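Local coordinates for putative polyketide synthase (Brevibacillus brevis, PDB 5HU7), which probably dehydrates beta-hydroxyacyl intermediates during polyketide chain assembly, as the dehydratase domain of a trans-AT polyketide synthase, at residues Gly76-His81 and Leu244-Ile249. Residues are numbered along the deposited sequence; the frame is centred on the assembly and turned at random.
Sequences GIRMSH and LEELEI
E248 OE2 is gripped by two nitrogens of R78, NE at 2.9 Å and NH2 at 3.2 Å, where the two hotdog halves of this dehydratase meet edge to edge. In the double hotdog fold of such domains the halves are joined here through a strand pair, 76-80 running antiparallel to 246-249 at 169°, with 125-135 and 287-298 flanking the pair. R78 presents its NE and NH2 edge side-on, with OE2 close to the guanidinium plane, yet the two flat groups are turned 60° against each other; NE comes in on the anti side, whereas NH2 sits above the carboxylate plane. The side chain of R78 leaves with CG anti to the backbone N (chi1 -178°) and bends at chi3, which turns that edge toward the carboxylate of E248, while the head itself stays above its own strand. E246 reaches the same arginine more loosely, its OE2 in a long salt bridge 3.8 Å from NE. E133 takes NH1 from the other side of the network, and Y250 bonds the second oxygen of E248, OE1. A methionine in place of R78 would probably leave the carboxylates of E246, E248 and E133 close together without their shared positive charge.

Beneath this charged face, the backbone bonds alternate in the regular antiparallel manner. M79 and L247 form a hydrogen-bonded pair, each N donating to the other's O at 2.8 Å, while I77 and I249 form another whose I77 N to I249 O bond is weak. These four side chains share the apolar face; helix 52-65 sets A59 against M79 and R60 against I77 and I249, while L247 packs on I289 and M291 of strand 287-298. There M79 and L247 lie side by side, SD resting 3.6 Å from L247 CD2.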
# COMPACT_ATOMS: atom_id res chain seq x y z
N GLY A 76 9.25 20.60 -1.15
CA GLY A 76 10.71 20.48 -1.28
C GLY A 76 11.24 19.33 -0.45
O GLY A 76 10.81 19.13 0.68
N ILE A 77 12.18 18.57 -1.01
CA ILE A 77 12.80 17.42 -0.39
C ILE A 77 14.30 17.61 -0.41
O ILE A 77 14.84 18.06 -1.41
CB ILE A 77 12.41 16.12 -1.15
CG1 ILE A 77 10.96 15.73 -0.82
CG2 ILE A 77 13.38 14.97 -0.82
CD1 ILE A 77 10.38 14.69 -1.74
N ARG A 78 14.97 17.21 0.70
CA ARG A 78 16.43 17.17 0.77
C ARG A 78 16.82 15.77 1.20
O ARG A 78 16.40 15.32 2.26
CB ARG A 78 17.01 18.18 1.74
CG ARG A 78 18.56 18.14 1.75
CD ARG A 78 19.19 18.96 2.84
NE ARG A 78 18.95 20.38 2.63
CZ ARG A 78 18.14 21.16 3.34
NH1 ARG A 78 17.49 20.67 4.39
NH2 ARG A 78 17.99 22.44 3.02
N MET A 79 17.59 15.06 0.38
CA MET A 79 18.15 13.77 0.74
C MET A 79 19.62 14.02 1.07
O MET A 79 20.25 14.76 0.35
CB MET A 79 17.99 12.74 -0.35
CG MET A 79 16.57 12.61 -0.85
SD MET A 79 16.35 11.43 -2.23
CE MET A 79 17.07 10.06 -1.56
N SER A 80 20.13 13.49 2.17
CA SER A 80 21.50 13.71 2.64
C SER A 80 22.15 12.37 2.96
O SER A 80 21.45 11.45 3.34
CB SER A 80 21.48 14.53 3.93
OG SER A 80 21.04 15.85 3.70
N HIS A 81 23.49 12.30 2.87
CA HIS A 81 24.29 11.13 3.25
C HIS A 81 23.83 9.85 2.58
O HIS A 81 23.72 8.82 3.23
CB HIS A 81 24.30 10.98 4.77
CG HIS A 81 24.68 12.22 5.49
ND1 HIS A 81 25.88 12.86 5.24
CD2 HIS A 81 23.98 12.94 6.42
CE1 HIS A 81 25.90 13.92 6.04
NE2 HIS A 81 24.76 14.02 6.75
N LEU A 244 26.32 10.17 -2.22
CA LEU A 244 25.83 11.51 -2.54
C LEU A 244 25.61 12.24 -1.26
O LEU A 244 24.76 11.87 -0.46
CB LEU A 244 24.56 11.38 -3.39
CG LEU A 244 23.74 12.61 -3.74
CD1 LEU A 244 24.48 13.56 -4.51
CD2 LEU A 244 22.52 12.20 -4.53
N GLU A 245 26.39 13.28 -1.03
CA GLU A 245 26.28 14.06 0.19
C GLU A 245 24.96 14.77 0.34
O GLU A 245 24.42 14.76 1.43
CB GLU A 245 27.46 15.04 0.34
CG GLU A 245 28.63 14.46 1.11
CD GLU A 245 28.26 13.92 2.49
OE1 GLU A 245 27.87 14.73 3.37
OE2 GLU A 245 28.26 12.67 2.65
N GLU A 246 24.45 15.38 -0.72
CA GLU A 246 23.20 16.11 -0.64
C GLU A 246 22.51 16.17 -1.96
O GLU A 246 23.17 16.30 -2.99
CB GLU A 246 23.46 17.54 -0.12
CG GLU A 246 22.23 18.27 0.38
CD GLU A 246 22.55 19.65 0.92
OE1 GLU A 246 22.68 20.59 0.10
OE2 GLU A 246 22.70 19.78 2.16
N LEU A 247 21.19 16.14 -1.92
CA LEU A 247 20.33 16.21 -3.08
C LEU A 247 19.16 17.06 -2.68
O LEU A 247 18.46 16.71 -1.73
CB LEU A 247 19.85 14.80 -3.47
CG LEU A 247 18.64 14.65 -4.39
CD1 LEU A 247 18.85 15.34 -5.69
CD2 LEU A 247 18.38 13.17 -4.69
N GLU A 248 18.92 18.16 -3.41
CA GLU A 248 17.79 19.03 -3.16
C GLU A 248 16.90 19.01 -4.38
O GLU A 248 17.39 19.12 -5.48
CB GLU A 248 18.28 20.44 -2.79
CG GLU A 248 18.84 20.49 -1.38
CD GLU A 248 19.38 21.81 -0.89
OE1 GLU A 248 19.42 22.77 -1.70
OE2 GLU A 248 19.69 21.93 0.31
N ILE A 249 15.60 18.77 -4.20
CA ILE A 249 14.62 18.76 -5.28
C ILE A 249 13.73 19.98 -5.02
O ILE A 249 13.04 20.02 -4.00
CB ILE A 249 13.83 17.43 -5.33
CG1 ILE A 249 14.77 16.21 -5.40
CG2 ILE A 249 12.87 17.44 -6.53
CD1 ILE A 249 14.05 14.85 -5.21